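Local coordinates for protein Exo-beta-1,4-mannosidase (Rhizomucor miehei, PDB 4LYP) that probably hydrolyses terminal, non-reducing beta-linked mannose residues as a family 5 glycoside hydrolase built on a TIM barrel, with transglycosylation as a second activity, at residues R58-W63 with N94-M99; A145-G150 with P228-W233; C290-E295 with E313-F318. One frame throughout, in Å; residues are numbered along the deposited sequence.

Contact 1 of 3, residues R58-W63 with N94-M99; sequences RGANYW and NNLRVM
Asn61 OD1 is gripped twice: Arg97 NH1 donates to it at 3.0 Å with an N-H...O angle of 161°, and water 2, which also donates to Arg97 O, adds a second bond. The two side chains run alongside one another, yet the amide stands almost perpendicular to the guanidinium, and OD1 lies at the guanidinium edge. Arg97 reaches this place by an extended chain with CG anti to the backbone N (chi1 179°). Its remaining bonds go to Glu337 (a salt bridge), Asn237 and Gln234, inside the barrel, while Asn61 ND2 is held by the carbonyls of Glu336 and Phe389.

Near the start of the pair Asn94 folds back on Arg58. Its OD1 accepts Arg58 N at 2.8 Å, with the donor above the carbonyl plane, while Asn94 N returns a bond to Arg58 O. Asn94 CB lies over one guanidinium face, 3.7 Å from Arg58 CZ. Water 1 joins Arg58 NH2 to Asn94 ND2; Arg58 NH1 also bonds Gly92 O, and ND2 bonds Leu56 O. Ladder bonds such as Ala60 N to Asn95 O (2.9 Å) align these neighbouring parallel strands of the TIM barrel. Small Ala60 lets Leu96 CD2 approach its CB at 3.9 Å, toward helix 78-90. One asparagine thus clamps the start, and another meets a buried arginine, probably fixed in orientation, about 8 Å from a bound guanidine.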
loop_
_atom_site.group_PDB
_atom_site.type_symbol
_atom_site.label_atom_id
_atom_site.label_comp_id
_atom_site.label_asym_id
_atom_site.label_seq_id
_atom_site.Cartn_x
_atom_site.Cartn_y
_atom_site.Cartn_z
ATOM N N ARG A 58 0.268 -9.491 9.596
ATOM C CA ARG A 58 -0.211 -10.526 8.680
ATOM C C ARG A 58 -0.998 -9.810 7.596
ATOM O O ARG A 58 -2.242 -9.741 7.649
ATOM C CB ARG A 58 -1.091 -11.520 9.457
ATOM C CG ARG A 58 -0.302 -12.373 10.444
ATOM C CD ARG A 58 -1.255 -13.219 11.300
ATOM N NE ARG A 58 -1.901 -12.456 12.369
ATOM C CZ ARG A 58 -3.184 -12.595 12.758
ATOM N NH1 ARG A 58 -4.070 -13.269 12.041
ATOM N NH2 ARG A 58 -3.559 -12.019 13.906
ATOM N N GLY A 59 -0.291 -9.143 6.672
ATOM C CA GLY A 59 -0.917 -8.084 5.930
ATOM C C GLY A 59 -1.207 -8.389 4.483
ATOM O O GLY A 59 -0.662 -9.300 3.836
ATOM N N ALA A 60 -2.077 -7.513 3.956
ATOM C CA ALA A 60 -2.334 -7.463 2.485
ATOM C C ALA A 60 -2.448 -6.009 2.048
ATOM O O ALA A 60 -2.768 -5.132 2.891
ATOM C CB ALA A 60 -3.644 -8.169 2.118
ATOM N N ASN A 61 -2.297 -5.747 0.766
ATOM C CA ASN A 61 -2.697 -4.457 0.181
ATOM C C ASN A 61 -4.102 -4.607 -0.415
ATOM O O ASN A 61 -4.426 -5.588 -1.095
ATOM C CB ASN A 61 -1.744 -4.055 -0.937
ATOM C CG ASN A 61 -0.455 -3.494 -0.369
ATOM O OD1 ASN A 61 -0.375 -2.281 -0.081
ATOM N ND2 ASN A 61 0.556 -4.340 -0.180
ATOM N N TYR A 62 -4.926 -3.593 -0.143
ATOM C CA TYR A 62 -6.327 -3.541 -0.606
ATOM C C TYR A 62 -6.674 -2.079 -0.852
ATOM O O TYR A 62 -7.614 -1.511 -0.268
ATOM C CB TYR A 62 -7.220 -4.189 0.456
ATOM C CG TYR A 62 -8.649 -4.505 -0.002
ATOM C CD1 TYR A 62 -8.856 -5.423 -1.054
ATOM C CD2 TYR A 62 -9.755 -3.975 0.654
ATOM C CE1 TYR A 62 -10.145 -5.757 -1.489
ATOM C CE2 TYR A 62 -11.022 -4.347 0.262
ATOM C CZ TYR A 62 -11.207 -5.203 -0.799
ATOM O OH TYR A 62 -12.516 -5.494 -1.167
ATOM N N TRP A 63 -5.915 -1.451 -1.739
ATOM C CA TRP A 63 -6.050 -0.037 -2.071
ATOM C C TRP A 63 -7.372 0.272 -2.755
ATOM O O TRP A 63 -7.805 1.437 -2.772
ATOM C CB TRP A 63 -4.877 0.412 -2.942
ATOM C CG TRP A 63 -4.815 -0.394 -4.219
ATOM C CD1 TRP A 63 -4.161 -1.616 -4.434
ATOM C CD2 TRP A 63 -5.581 -0.154 -5.413
ATOM N NE1 TRP A 63 -4.511 -2.128 -5.650
ATOM C CE2 TRP A 63 -5.371 -1.276 -6.280
ATOM C CE3 TRP A 63 -6.412 0.904 -5.821
ATOM C CZ2 TRP A 63 -6.005 -1.372 -7.506
ATOM C CZ3 TRP A 63 -6.993 0.835 -7.078
ATOM C CH2 TRP A 63 -6.841 -0.301 -7.888
ATOM N N ASN A 94 -4.544 -9.755 9.251
ATOM C CA ASN A 94 -4.903 -8.855 10.348
ATOM C C ASN A 94 -4.684 -7.371 9.995
ATOM O O ASN A 94 -4.944 -6.512 10.861
ATOM C CB ASN A 94 -4.221 -9.177 11.666
ATOM C CG ASN A 94 -2.759 -8.788 11.688
ATOM O OD1 ASN A 94 -2.164 -8.503 10.616
ATOM N ND2 ASN A 94 -2.130 -8.845 12.841
ATOM N N ASN A 95 -4.219 -7.041 8.791
ATOM C CA ASN A 95 -3.784 -5.698 8.493
ATOM C C ASN A 95 -3.933 -5.442 7.008
ATOM O O ASN A 95 -3.482 -6.250 6.186
ATOM C CB ASN A 95 -2.276 -5.524 8.896
ATOM C CG ASN A 95 -1.746 -4.122 8.663
ATOM O OD1 ASN A 95 -1.062 -3.875 7.654
ATOM N ND2 ASN A 95 -2.054 -3.202 9.560
ATOM N N LEU A 96 -4.671 -4.348 6.673
ATOM C CA LEU A 96 -4.791 -3.940 5.259
ATOM C C LEU A 96 -4.147 -2.564 5.092
ATOM O O LEU A 96 -4.420 -1.627 5.836
ATOM C CB LEU A 96 -6.248 -3.827 4.791
ATOM C CG LEU A 96 -7.064 -5.125 4.968
ATOM C CD1 LEU A 96 -8.471 -4.873 4.445
ATOM C CD2 LEU A 96 -6.434 -6.320 4.211
ATOM N N ARG A 97 -3.269 -2.487 4.088
ATOM C CA ARG A 97 -2.759 -1.188 3.601
ATOM C C ARG A 97 -3.751 -0.704 2.562
ATOM O O ARG A 97 -4.001 -1.401 1.576
ATOM C CB ARG A 97 -1.334 -1.354 3.088
ATOM C CG ARG A 97 -0.766 -0.053 2.559
ATOM C CD ARG A 97 0.741 -0.164 2.436
ATOM N NE ARG A 97 1.327 1.024 1.774
ATOM C CZ ARG A 97 1.708 1.113 0.507
ATOM N NH1 ARG A 97 1.421 0.154 -0.363
ATOM N NH2 ARG A 97 2.309 2.228 0.095
ATOM N N VAL A 98 -4.341 0.451 2.812
ATOM C CA VAL A 98 -5.453 0.953 2.039
ATOM C C VAL A 98 -5.110 2.369 1.541
ATOM O O VAL A 98 -4.252 3.033 2.075
ATOM C CB VAL A 98 -6.792 0.899 2.805
ATOM C CG1 VAL A 98 -7.046 -0.527 3.269
ATOM C CG2 VAL A 98 -6.818 1.888 3.933
ATOM N N MET A 99 -5.853 2.784 0.545
ATOM C CA MET A 99 -5.656 4.118 -0.005
ATOM C C MET A 99 -6.769 5.052 0.482
ATOM O O MET A 99 -7.903 4.855 0.270
ATOM C CB MET A 99 -5.608 4.033 -1.536
ATOM C CG MET A 99 -5.261 5.343 -2.257
ATOM S SD MET A 99 -3.777 6.282 -1.685
ATOM C CE MET A 99 -3.259 6.394 -3.365
HETATM O O HOH W 1 -2.226 -10.100 15.591
HETATM O O HOH W 2 -2.536 -0.548 -0.663
HETATM O O HOH W 3 -8.794 2.173 -0.243
#

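Contact 2 of 3, residues A145-G150 with P228-W233; sequences AVMTLG and PVIMSW
Met147 runs alongside Trp233, with CB of the methionine 3.6 Å from CE3 of the indole. The chain bends at chi2 and again at chi3 (-75° and -82°), which brings Met147 CE beside Trp233 CZ3 at 3.9 Å. Leu149 adds a second hydrocarbon neighbour, its CD2 coming within 3.8 Å of Trp233 CE3. Ile230 lies across Met147, and its CG2 meets Met147 CG at 3.8 Å while also lying above one face of the indole, toward the rim. The methionine suits this spot because a flexible thioether can follow both the indole and the branched Ile230.

On the other side of the sheet the pairing is leaner. Ser232 OG nestles against both methyls of Val146, 3.5 Å from CG1, and shares a hydrogen bond with Tyr287 OH.

The backbone sets these positions. Ala145 O accepts two amides, Met231 N at 2.8 Å and Ser232 N, longer, at 3.3 Å. This double grip marks a beta bulge: Ala145 pairs with Ile230, but Val146 pairs with Ser232, one residue further on. Met231 is the extra residue, and its side chain extends away toward Asn95. Beyond the bulge, Met147 N to Ser232 O (2.9 Å) restores the parallel ladder.

Further out, helices 125-140 and 197-213 cover the face of Ala145, Met147 and Trp233, where Leu135 and Val212 both touch Met147, and the ring of His261 meets that of Trp233. Two adjacent parallel strands, bulky and apolar toward the surrounding helices and carrying Val146, Ser232 and the extra Met231 toward the interior, are characteristic of the wall of a TIM barrel.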
loop_
_atom_site.group_PDB
_atom_site.type_symbol
_atom_site.label_atom_id
_atom_site.label_comp_id
_atom_site.label_asym_id
_atom_site.label_seq_id
_atom_site.Cartn_x
_atom_site.Cartn_y
_atom_site.Cartn_z
ATOM N N ALA A 145 -5.666 -0.838 9.836
ATOM C CA ALA A 145 -5.458 -0.191 8.562
ATOM C C ALA A 145 -4.188 0.667 8.583
ATOM O O ALA A 145 -3.956 1.464 9.499
ATOM C CB ALA A 145 -6.624 0.718 8.219
ATOM N N VAL A 146 -3.431 0.574 7.504
ATOM C CA VAL A 146 -2.391 1.561 7.180
ATOM C C VAL A 146 -3.033 2.511 6.153
ATOM O O VAL A 146 -3.437 2.053 5.058
ATOM C CB VAL A 146 -1.102 0.905 6.617
ATOM C CG1 VAL A 146 -0.138 1.940 6.129
ATOM C CG2 VAL A 146 -0.489 0.007 7.695
ATOM N N MET A 147 -3.201 3.775 6.550
ATOM C CA MET A 147 -3.998 4.742 5.764
ATOM C C MET A 147 -3.055 5.585 4.891
ATOM O O MET A 147 -2.452 6.534 5.390
ATOM C CB MET A 147 -4.750 5.641 6.685
ATOM C CG MET A 147 -5.850 4.931 7.523
ATOM S SD MET A 147 -7.303 4.526 6.558
ATOM C CE MET A 147 -8.121 6.128 6.627
ATOM N N THR A 148 -2.905 5.212 3.634
ATOM C CA THR A 148 -1.995 5.922 2.710
ATOM C C THR A 148 -2.674 7.224 2.273
ATOM O O THR A 148 -3.773 7.197 1.699
ATOM C CB THR A 148 -1.613 5.065 1.542
ATOM O OG1 THR A 148 -1.099 3.794 2.046
ATOM C CG2 THR A 148 -0.559 5.698 0.668
ATOM N N LEU A 149 -2.059 8.371 2.600
ATOM C CA LEU A 149 -2.722 9.677 2.411
ATOM C C LEU A 149 -2.461 10.321 1.068
ATOM O O LEU A 149 -3.071 11.379 0.766
ATOM C CB LEU A 149 -2.307 10.596 3.549
ATOM C CG LEU A 149 -2.877 10.232 4.907
ATOM C CD1 LEU A 149 -2.015 10.860 6.011
ATOM C CD2 LEU A 149 -4.311 10.731 4.977
ATOM N N GLY A 150 -1.565 9.755 0.270
ATOM C CA GLY A 150 -1.234 10.323 -1.043
ATOM C C GLY A 150 -0.441 9.342 -1.824
ATOM O O GLY A 150 -0.254 8.197 -1.363
ATOM N N PRO A 228 -8.996 3.170 16.862
ATOM C CA PRO A 228 -7.865 2.260 16.977
ATOM C C PRO A 228 -7.850 1.192 15.882
ATOM O O PRO A 228 -6.910 0.379 15.815
ATOM C CB PRO A 228 -8.033 1.617 18.350
ATOM C CG PRO A 228 -9.539 1.606 18.494
ATOM C CD PRO A 228 -10.035 2.901 17.910
ATOM N N VAL A 229 -8.855 1.163 14.981
ATOM C CA VAL A 229 -8.748 0.309 13.787
ATOM C C VAL A 229 -7.650 0.826 12.858
ATOM O O VAL A 229 -7.076 0.056 12.089
ATOM C CB VAL A 229 -10.123 0.234 13.099
ATOM C CG1 VAL A 229 -10.032 -0.446 11.743
ATOM C CG2 VAL A 229 -11.117 -0.520 14.015
ATOM N N ILE A 230 -7.363 2.137 12.884
ATOM C CA ILE A 230 -6.270 2.687 12.101
ATOM C C ILE A 230 -4.975 2.404 12.864
ATOM O O ILE A 230 -4.802 2.910 13.988
ATOM C CB ILE A 230 -6.536 4.183 11.835
ATOM C CG1 ILE A 230 -7.711 4.298 10.859
ATOM C CG2 ILE A 230 -5.259 4.853 11.292
ATOM C CD1 ILE A 230 -8.253 5.706 10.732
ATOM N N MET A 231 -4.069 1.656 12.242
ATOM C CA MET A 231 -2.730 1.422 12.764
ATOM C C MET A 231 -1.846 2.629 12.545
ATOM O O MET A 231 -1.051 3.020 13.430
ATOM C CB MET A 231 -2.135 0.169 12.078
ATOM C CG MET A 231 -0.630 0.081 12.323
ATOM S SD MET A 231 0.008 -1.489 11.704
ATOM C CE MET A 231 1.765 -1.122 11.548
ATOM N N SER A 232 -1.840 3.142 11.332
ATOM C CA SER A 232 -0.915 4.225 11.009
ATOM C C SER A 232 -1.468 5.141 9.933
ATOM O O SER A 232 -2.296 4.710 9.092
ATOM C CB SER A 232 0.472 3.680 10.601
ATOM O OG SER A 232 0.315 2.983 9.397
ATOM N N TRP A 233 -0.990 6.371 9.945
ATOM C CA TRP A 233 -1.147 7.321 8.821
ATOM C C TRP A 233 0.138 7.270 8.042
ATOM O O TRP A 233 1.223 7.396 8.606
ATOM C CB TRP A 233 -1.321 8.733 9.338
ATOM C CG TRP A 233 -2.582 8.860 10.138
ATOM C CD1 TRP A 233 -2.722 8.934 11.528
ATOM C CD2 TRP A 233 -3.931 8.870 9.623
ATOM N NE1 TRP A 233 -4.054 8.953 11.871
ATOM C CE2 TRP A 233 -4.820 8.924 10.746
ATOM C CE3 TRP A 233 -4.465 8.855 8.323
ATOM C CZ2 TRP A 233 -6.187 8.936 10.590
ATOM C CZ3 TRP A 233 -5.830 8.855 8.170
ATOM C CH2 TRP A 233 -6.686 8.916 9.299
#

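Contact 3 of 3, residues C290-E295 with E313-F318; sequences CHCWVE and EYMHDF
Cys292 SG sits over one face of the Phe318 ring, 4.2 Å from its centroid and 18° off the normal. The same sulfur lies at the edge of the Tyr314 ring, near its plane, 4.0 Å from CE1. With chi1 at -178°, anti to the backbone N, SG projects between the two aromatic side chains, which stand one helical turn apart. Cys290 SG approaches Phe318 as well, but obliquely, 3.7 Å from CE2.

Plain apolar packing fills in around the sulfurs. Cys292 CB rests 3.6 Å from Phe318 CE2, and Met315, its chain bent at chi2 and chi3, curls its CE to 3.9 Å from Cys292 SG. Val294 CG1 meets Tyr314 CD1 at 3.7 Å as the two side chains pass one another head to tail. Tyr367 of helix 362-380 closes over Cys292, Val294 and Met315.

Polar bonding runs elsewhere. No hydrogen bond joins 290-295 to 313-318; on the exposed side of the helix, His316 ND1 donates to Asp317 OD1 at 3.1 Å. His291 and Trp293 point away from the helix: His291 bonds Glu238 and Glu336, and Trp293 NE1 bonds Glu337. Compact, polarisable thiols probably let the rings come close to the strand backbone. This largely non-polar beta-alpha packing of the barrel wall lies behind Trp293, a guanidine-pocket residue, and His291, which bonds the pocket residue Glu238.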
loop_
_atom_site.group_PDB
_atom_site.type_symbol
_atom_site.label_atom_id
_atom_site.label_comp_id
_atom_site.label_asym_id
_atom_site.label_seq_id
_atom_site.Cartn_x
_atom_site.Cartn_y
_atom_site.Cartn_z
ATOM N N CYS A 290 9.594 -1.287 3.361
ATOM C CA CYS A 290 10.218 -1.531 2.084
ATOM C C CYS A 290 9.201 -2.127 1.144
ATOM O O CYS A 290 8.181 -2.724 1.582
ATOM C CB CYS A 290 11.490 -2.417 2.292
ATOM S SG CYS A 290 11.200 -4.037 2.985
ATOM N N HIS A 291 9.441 -1.908 -0.158
ATOM C CA HIS A 291 8.609 -2.464 -1.231
ATOM C C HIS A 291 9.580 -3.150 -2.149
ATOM O O HIS A 291 10.557 -2.545 -2.615
ATOM C CB HIS A 291 7.956 -1.362 -2.056
ATOM C CG HIS A 291 6.990 -0.452 -1.338
ATOM N ND1 HIS A 291 6.257 0.494 -1.983
ATOM C CD2 HIS A 291 6.666 -0.356 -0.021
ATOM C CE1 HIS A 291 5.511 1.161 -1.097
ATOM N NE2 HIS A 291 5.738 0.677 0.088
ATOM N N CYS A 292 9.377 -4.460 -2.469
ATOM C CA CYS A 292 10.324 -5.203 -3.278
ATOM C C CYS A 292 9.665 -5.630 -4.592
ATOM O O CYS A 292 8.651 -6.398 -4.560
ATOM C CB CYS A 292 10.793 -6.446 -2.500
ATOM S SG CYS A 292 12.039 -7.376 -3.486
ATOM N N TRP A 293 10.196 -5.142 -5.720
ATOM C CA TRP A 293 9.583 -5.325 -7.053
ATOM C C TRP A 293 10.534 -5.826 -8.085
ATOM O O TRP A 293 11.067 -5.071 -8.891
ATOM C CB TRP A 293 8.892 -4.029 -7.472
ATOM C CG TRP A 293 7.663 -3.753 -6.657
ATOM C CD1 TRP A 293 7.408 -2.768 -5.761
ATOM C CD2 TRP A 293 6.498 -4.599 -6.701
ATOM N NE1 TRP A 293 6.130 -2.948 -5.185
ATOM C CE2 TRP A 293 5.593 -4.069 -5.781
ATOM C CE3 TRP A 293 6.156 -5.757 -7.435
ATOM C CZ2 TRP A 293 4.322 -4.628 -5.617
ATOM C CZ3 TRP A 293 4.931 -6.330 -7.254
ATOM C CH2 TRP A 293 4.035 -5.784 -6.316
ATOM N N VAL A 294 10.765 -7.159 -8.088
ATOM C CA VAL A 294 11.817 -7.697 -8.929
ATOM C C VAL A 294 11.561 -7.491 -10.437
ATOM O O VAL A 294 12.511 -7.218 -11.189
ATOM C CB VAL A 294 12.154 -9.156 -8.582
ATOM C CG1 VAL A 294 12.950 -9.215 -7.286
ATOM C CG2 VAL A 294 10.929 -10.088 -8.617
ATOM N N GLU A 295 10.330 -7.644 -10.930
ATOM C CA GLU A 295 10.131 -7.461 -12.371
ATOM C C GLU A 295 10.289 -5.972 -12.721
ATOM O O GLU A 295 10.987 -5.632 -13.679
ATOM C CB GLU A 295 8.748 -7.976 -12.789
ATOM C CG GLU A 295 8.464 -7.779 -14.266
ATOM C CD GLU A 295 7.164 -8.337 -14.770
ATOM O OE1 GLU A 295 6.462 -9.048 -14.004
ATOM O OE2 GLU A 295 6.834 -8.058 -15.910
ATOM N N GLU A 313 17.060 -15.058 -4.776
ATOM C CA GLU A 313 18.268 -14.587 -4.080
ATOM C C GLU A 313 18.200 -13.087 -3.853
ATOM O O GLU A 313 18.616 -12.592 -2.781
ATOM C CB GLU A 313 19.434 -14.904 -4.979
ATOM C CG GLU A 313 19.655 -16.428 -5.049
ATOM C CD GLU A 313 20.587 -16.851 -6.128
ATOM O OE1 GLU A 313 21.221 -16.030 -6.776
ATOM O OE2 GLU A 313 20.745 -18.084 -6.258
ATOM N N TYR A 314 17.641 -12.321 -4.802
ATOM C CA TYR A 314 17.501 -10.880 -4.633
ATOM C C TYR A 314 16.601 -10.593 -3.431
ATOM O O TYR A 314 16.936 -9.779 -2.584
ATOM C CB TYR A 314 16.946 -10.230 -5.891
ATOM C CG TYR A 314 16.887 -8.732 -5.743
ATOM C CD1 TYR A 314 15.779 -8.100 -5.155
ATOM C CD2 TYR A 314 17.958 -7.949 -6.164
ATOM C CE1 TYR A 314 15.735 -6.748 -4.940
ATOM C CE2 TYR A 314 17.904 -6.570 -5.993
ATOM C CZ TYR A 314 16.760 -5.992 -5.338
ATOM O OH TYR A 314 16.752 -4.645 -5.124
ATOM N N MET A 315 15.455 -11.248 -3.354
ATOM C CA MET A 315 14.518 -11.083 -2.224
ATOM C C MET A 315 15.227 -11.429 -0.927
ATOM O O MET A 315 15.092 -10.712 0.062
ATOM C CB MET A 315 13.283 -11.940 -2.450
ATOM C CG MET A 315 12.405 -12.064 -1.195
ATOM S SD MET A 315 11.646 -10.455 -0.663
ATOM C CE MET A 315 10.221 -10.370 -1.775
ATOM N N HIS A 316 15.959 -12.534 -0.880
ATOM C CA HIS A 316 16.647 -12.879 0.326
ATOM C C HIS A 316 17.594 -11.772 0.801
ATOM O O HIS A 316 17.602 -11.412 2.000
ATOM C CB HIS A 316 17.479 -14.167 0.062
ATOM C CG HIS A 316 18.291 -14.572 1.216
ATOM N ND1 HIS A 316 19.545 -14.088 1.445
ATOM C CD2 HIS A 316 17.970 -15.400 2.259
ATOM C CE1 HIS A 316 20.036 -14.655 2.580
ATOM N NE2 HIS A 316 19.051 -15.417 3.109
ATOM N N ASP A 317 18.412 -11.274 -0.137
ATOM C CA ASP A 317 19.393 -10.258 0.247
ATOM C C ASP A 317 18.697 -8.933 0.576
ATOM O O ASP A 317 19.222 -8.195 1.405
ATOM C CB ASP A 317 20.438 -10.069 -0.894
ATOM C CG ASP A 317 21.313 -11.313 -1.135
ATOM O OD1 ASP A 317 21.231 -12.248 -0.356
ATOM O OD2 ASP A 317 21.984 -11.286 -2.164
ATOM N N PHE A 318 17.575 -8.620 -0.059
ATOM C CA PHE A 318 16.810 -7.398 0.185
ATOM C C PHE A 318 16.257 -7.427 1.617
ATOM O O PHE A 318 16.377 -6.482 2.368
ATOM C CB PHE A 318 15.693 -7.358 -0.841
ATOM C CG PHE A 318 14.903 -6.073 -0.820
ATOM C CD1 PHE A 318 15.329 -4.974 -1.542
ATOM C CD2 PHE A 318 13.710 -5.996 -0.130
ATOM C CE1 PHE A 318 14.585 -3.787 -1.586
ATOM C CE2 PHE A 318 12.981 -4.819 -0.170
ATOM C CZ PHE A 318 13.408 -3.719 -0.874
#

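Contacts 1 and 2 are consecutive parts of one curved sheet, their centres 10 Å apart. Strands 95-99 and 144-148 join them, with probable hydrogen bonds from Val98 N to Val146 O and from Val146 N to Leu96 O, both 2.9 Å. Contact 3 lies across the barrel, its centre about 19 Å from that of contact 1 and 24 Å from that of contact 2. It touches contact 1 where Arg97 NH2 packs 3.6 Å from His291 CE1. That meeting borders the pocket in which guanidine touches Trp293: the side chains of Arg97 and His291 come within about 8 and 5 Å of a bound guanidine. Contact 2 remains about 8 Å from contact 3 at the nearest atoms.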